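Local coordinates for thioredoxin family protein (Pseudomonas aeruginosa, PDB 1Z6N) that is of unknown function but belongs to the thioredoxin family and carries a thioredoxin-type CxxC pattern, which hints at a redox role, at residues G40-I52 with E152-G164. Residues are numbered along the deposited sequence; the frame is centred on the assembly and turned at random.
Sequences GLPSALTERLQRI and EHAIGDVLAIIEG
A helix-helix packing of the alpha-beta-alpha sandwich joins helix 43-50 to the C-terminal helix 151-164, through L45 and R48 set as knobs into holes. The axes of the two segments lie 10.6 Å apart and cross at 41°. L45 sits among E152, I155, G156 and L159; its CD2 is 3.7 Å from L159 CD1, while L45 CD1 touches E152 O and CB. L159 CD1 also meets R48 CB and L49 N, and both methyls of L159 lie 3.9 Å from L49 CD1. I52 CD1 touches I162 CG2.

A salt bridge closes the outer flank. R48 bends at chi3 (77°) and grips E163 side-on. R48 NE reaches the syn lone pair of E163 OE2 at 2.9 Å, in the guanidinium plane and nearly straight. R48 NH1 bonds E163 OE1 at 3.0 Å, with OE1 tilted out of the guanidinium plane. A water joins R48 O to E163 OE2. R51, paired with E47, adds a long salt bridge to E163 OE2.

On the inner side, L41 and L49 rest on helix 67-82. V158 and I162 pack against V116 of strand 113-117, which places helix 151-164 on the sheet.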
loop_
_atom_site.group_PDB
_atom_site.type_symbol
_atom_site.label_atom_id
_atom_site.label_comp_id
_atom_site.label_asym_id
_atom_site.label_seq_id
_atom_site.Cartn_x
_atom_site.Cartn_y
_atom_site.Cartn_z
ATOM N N GLY A 40 -9.264 6.018 14.295
ATOM C CA GLY A 40 -9.698 4.619 14.229
ATOM C C GLY A 40 -10.330 4.257 12.901
ATOM O O GLY A 40 -10.574 5.132 12.061
ATOM N N LEU A 41 -10.590 2.963 12.699
ATOM C CA LEU A 41 -11.259 2.488 11.483
ATOM C C LEU A 41 -12.761 2.292 11.695
ATOM O O LEU A 41 -13.183 1.931 12.795
ATOM C CB LEU A 41 -10.650 1.167 11.005
ATOM C CG LEU A 41 -9.175 1.108 10.594
ATOM C CD1 LEU A 41 -8.821 -0.310 10.156
ATOM C CD2 LEU A 41 -8.845 2.119 9.494
ATOM N N PRO A 42 -13.573 2.522 10.642
ATOM C CA PRO A 42 -15.003 2.197 10.757
ATOM C C PRO A 42 -15.193 0.708 11.043
ATOM O O PRO A 42 -14.444 -0.123 10.520
ATOM C CB PRO A 42 -15.558 2.544 9.372
ATOM C CG PRO A 42 -14.583 3.514 8.798
ATOM C CD PRO A 42 -13.243 3.090 9.323
ATOM N N SER A 43 -16.188 0.382 11.860
ATOM C CA SER A 43 -16.389 -0.981 12.356
ATOM C C SER A 43 -16.511 -2.029 11.248
ATOM O O SER A 43 -16.098 -3.175 11.427
ATOM C CB SER A 43 -17.626 -1.033 13.250
ATOM O OG SER A 43 -18.751 -0.557 12.543
ATOM N N ALA A 44 -17.086 -1.629 10.114
ATOM C CA ALA A 44 -17.231 -2.511 8.960
ATOM C C ALA A 44 -15.865 -2.886 8.391
ATOM O O ALA A 44 -15.681 -4.000 7.911
ATOM C CB ALA A 44 -18.084 -1.853 7.889
ATOM N N LEU A 45 -14.916 -1.952 8.462
ATOM C CA LEU A 45 -13.561 -2.167 7.943
ATOM C C LEU A 45 -12.772 -3.110 8.856
ATOM O O LEU A 45 -12.113 -4.039 8.384
ATOM C CB LEU A 45 -12.828 -0.829 7.808
ATOM C CG LEU A 45 -12.082 -0.494 6.504
ATOM C CD1 LEU A 45 -10.970 0.486 6.776
ATOM C CD2 LEU A 45 -11.566 -1.732 5.760
ATOM N N THR A 46 -12.845 -2.850 10.162
ATOM C CA THR A 46 -12.260 -3.708 11.201
ATOM C C THR A 46 -12.740 -5.155 11.051
ATOM O O THR A 46 -11.950 -6.100 11.171
ATOM C CB THR A 46 -12.614 -3.161 12.614
ATOM O OG1 THR A 46 -11.876 -1.955 12.849
ATOM C CG2 THR A 46 -12.301 -4.174 13.723
ATOM N N GLU A 47 -14.039 -5.304 10.787
ATOM C CA GLU A 47 -14.655 -6.601 10.522
ATOM C C GLU A 47 -14.030 -7.297 9.312
ATOM O O GLU A 47 -13.591 -8.444 9.421
ATOM C CB GLU A 47 -16.178 -6.444 10.352
ATOM C CG GLU A 47 -16.886 -7.607 9.655
ATOM C CD GLU A 47 -16.828 -8.918 10.437
ATOM O OE1 GLU A 47 -16.899 -9.992 9.794
ATOM O OE2 GLU A 47 -16.716 -8.879 11.686
ATOM N N ARG A 48 -13.993 -6.590 8.179
ATOM C CA ARG A 48 -13.413 -7.090 6.925
ATOM C C ARG A 48 -11.968 -7.552 7.123
ATOM O O ARG A 48 -11.555 -8.590 6.607
ATOM C CB ARG A 48 -13.474 -6.005 5.837
ATOM C CG ARG A 48 -14.850 -5.763 5.206
ATOM C CD ARG A 48 -14.866 -4.489 4.330
ATOM N NE ARG A 48 -14.219 -4.658 3.020
ATOM C CZ ARG A 48 -13.984 -3.670 2.150
ATOM N NH1 ARG A 48 -13.395 -3.924 0.986
ATOM N NH2 ARG A 48 -14.334 -2.420 2.431
ATOM N N LEU A 49 -11.209 -6.763 7.878
ATOM C CA LEU A 49 -9.814 -7.050 8.184
ATOM C C LEU A 49 -9.653 -8.296 9.060
ATOM O O LEU A 49 -8.715 -9.076 8.893
ATOM C CB LEU A 49 -9.216 -5.831 8.879
ATOM C CG LEU A 49 -7.725 -5.543 8.900
ATOM C CD1 LEU A 49 -7.122 -5.510 7.499
ATOM C CD2 LEU A 49 -7.557 -4.204 9.580
ATOM N N GLN A 50 -10.587 -8.480 9.991
ATOM C CA GLN A 50 -10.586 -9.625 10.894
ATOM C C GLN A 50 -10.840 -10.949 10.151
ATOM O O GLN A 50 -10.335 -11.998 10.559
ATOM C CB GLN A 50 -11.649 -9.401 11.980
ATOM C CG GLN A 50 -11.440 -10.169 13.273
ATOM C CD GLN A 50 -12.407 -9.729 14.369
ATOM O OE1 GLN A 50 -12.464 -8.548 14.726
ATOM N NE2 GLN A 50 -13.163 -10.680 14.913
ATOM N N ARG A 51 -11.597 -10.886 9.054
ATOM C CA ARG A 51 -11.963 -12.077 8.267
ATOM C C ARG A 51 -10.826 -12.675 7.419
ATOM O O ARG A 51 -11.017 -13.704 6.767
ATOM C CB ARG A 51 -13.162 -11.782 7.348
ATOM C CG ARG A 51 -14.472 -11.474 8.049
ATOM C CD ARG A 51 -15.633 -11.534 7.058
ATOM N NE ARG A 51 -16.508 -10.364 7.164
ATOM C CZ ARG A 51 -16.563 -9.374 6.270
ATOM N NH1 ARG A 51 -17.391 -8.353 6.465
ATOM N NH2 ARG A 51 -15.807 -9.407 5.175
ATOM N N ILE A 52 -9.657 -12.038 7.412
ATOM C CA ILE A 52 -8.534 -12.532 6.610
ATOM C C ILE A 52 -7.852 -13.692 7.334
ATOM O O ILE A 52 -7.142 -13.487 8.320
ATOM C CB ILE A 52 -7.510 -11.398 6.278
ATOM C CG1 ILE A 52 -8.203 -10.151 5.695
ATOM C CG2 ILE A 52 -6.381 -11.906 5.361
ATOM C CD1 ILE A 52 -9.000 -10.353 4.406
ATOM N N GLU A 152 -8.362 5.200 5.426
ATOM C CA GLU A 152 -9.115 3.959 5.541
ATOM C C GLU A 152 -9.415 3.357 4.152
ATOM O O GLU A 152 -9.476 2.132 3.998
ATOM C CB GLU A 152 -10.420 4.190 6.293
ATOM C CG GLU A 152 -11.401 5.059 5.542
ATOM C CD GLU A 152 -12.585 5.473 6.386
ATOM O OE1 GLU A 152 -12.378 5.896 7.547
ATOM O OE2 GLU A 152 -13.721 5.384 5.876
ATOM N N HIS A 153 -9.584 4.230 3.158
ATOM C CA HIS A 153 -9.933 3.796 1.795
ATOM C C HIS A 153 -8.819 3.001 1.116
ATOM O O HIS A 153 -9.109 2.112 0.291
ATOM C CB HIS A 153 -10.315 4.990 0.912
ATOM C CG HIS A 153 -11.450 5.803 1.447
ATOM N ND1 HIS A 153 -11.329 6.598 2.568
ATOM C CD2 HIS A 153 -12.720 5.963 1.007
ATOM C CE1 HIS A 153 -12.480 7.204 2.801
ATOM N NE2 HIS A 153 -13.341 6.840 1.866
ATOM N N ALA A 154 -7.561 3.308 1.444
ATOM C CA ALA A 154 -6.451 2.536 0.895
ATOM C C ALA A 154 -6.571 1.091 1.388
ATOM O O ALA A 154 -6.395 0.141 0.613
ATOM C CB ALA A 154 -5.103 3.150 1.318
ATOM N N ILE A 155 -6.900 0.937 2.670
ATOM C CA ILE A 155 -7.099 -0.378 3.268
ATOM C C ILE A 155 -8.286 -1.089 2.627
ATOM O O ILE A 155 -8.183 -2.266 2.255
ATOM C CB ILE A 155 -7.291 -0.289 4.799
ATOM C CG1 ILE A 155 -6.042 0.328 5.463
ATOM C CG2 ILE A 155 -7.589 -1.666 5.383
ATOM C CD1 ILE A 155 -6.245 0.693 6.948
ATOM N N GLY A 156 -9.407 -0.372 2.500
ATOM C CA GLY A 156 -10.630 -0.925 1.886
ATOM C C GLY A 156 -10.398 -1.403 0.463
ATOM O O GLY A 156 -10.878 -2.474 0.081
ATOM N N ASP A 157 -9.654 -0.623 -0.322
ATOM C CA ASP A 157 -9.386 -1.015 -1.708
ATOM C C ASP A 157 -8.610 -2.336 -1.758
ATOM O O ASP A 157 -8.908 -3.222 -2.571
ATOM C CB ASP A 157 -8.581 0.050 -2.459
ATOM C CG ASP A 157 -9.398 1.279 -2.846
ATOM O OD1 ASP A 157 -10.581 1.428 -2.425
ATOM O OD2 ASP A 157 -8.814 2.107 -3.586
ATOM N N VAL A 158 -7.579 -2.458 -0.919
ATOM C CA VAL A 158 -6.771 -3.685 -0.906
ATOM C C VAL A 158 -7.603 -4.863 -0.399
ATOM O O VAL A 158 -7.529 -5.962 -0.958
ATOM C CB VAL A 158 -5.482 -3.497 -0.082
ATOM C CG1 VAL A 158 -4.817 -4.834 0.213
ATOM C CG2 VAL A 158 -4.533 -2.572 -0.849
ATOM N N LEU A 159 -8.418 -4.635 0.631
ATOM C CA LEU A 159 -9.287 -5.706 1.124
ATOM C C LEU A 159 -10.262 -6.178 0.052
ATOM O O LEU A 159 -10.533 -7.379 -0.037
ATOM C CB LEU A 159 -10.050 -5.310 2.399
ATOM C CG LEU A 159 -9.188 -5.136 3.656
ATOM C CD1 LEU A 159 -10.038 -4.973 4.903
ATOM C CD2 LEU A 159 -8.147 -6.258 3.847
ATOM N N ALA A 160 -10.783 -5.258 -0.765
ATOM C CA ALA A 160 -11.712 -5.645 -1.846
ATOM C C ALA A 160 -11.056 -6.615 -2.825
ATOM O O ALA A 160 -11.695 -7.553 -3.309
ATOM C CB ALA A 160 -12.248 -4.423 -2.595
ATOM N N ILE A 161 -9.778 -6.389 -3.120
ATOM C CA ILE A 161 -9.041 -7.314 -3.982
ATOM C C ILE A 161 -8.977 -8.700 -3.353
ATOM O O ILE A 161 -9.305 -9.696 -4.015
ATOM C CB ILE A 161 -7.621 -6.801 -4.298
ATOM C CG1 ILE A 161 -7.702 -5.572 -5.200
ATOM C CG2 ILE A 161 -6.768 -7.911 -4.944
ATOM C CD1 ILE A 161 -6.456 -4.703 -5.151
ATOM N N ILE A 162 -8.566 -8.765 -2.087
ATOM C CA ILE A 162 -8.508 -10.029 -1.343
ATOM C C ILE A 162 -9.881 -10.716 -1.287
ATOM O O ILE A 162 -9.983 -11.926 -1.514
ATOM C CB ILE A 162 -7.938 -9.822 0.077
ATOM C CG1 ILE A 162 -6.478 -9.341 0.005
ATOM C CG2 ILE A 162 -8.044 -11.107 0.896
ATOM C CD1 ILE A 162 -5.922 -8.833 1.322
ATOM N N GLU A 163 -10.929 -9.937 -1.019
ATOM C CA GLU A 163 -12.306 -10.449 -0.919
ATOM C C GLU A 163 -12.878 -10.925 -2.252
ATOM O O GLU A 163 -13.646 -11.902 -2.301
ATOM C CB GLU A 163 -13.212 -9.369 -0.330
ATOM C CG GLU A 163 -12.938 -9.086 1.127
ATOM C CD GLU A 163 -13.372 -7.693 1.571
ATOM O OE1 GLU A 163 -13.756 -6.853 0.729
ATOM O OE2 GLU A 163 -13.319 -7.432 2.783
ATOM N N GLY A 164 -12.527 -10.221 -3.328
ATOM C CA GLY A 164 -13.010 -10.551 -4.668
ATOM C C GLY A 164 -12.430 -11.851 -5.195
ATOM O O GLY A 164 -13.026 -12.500 -6.062
HETATM O O HOH W 1 -12.833 -9.325 4.342
#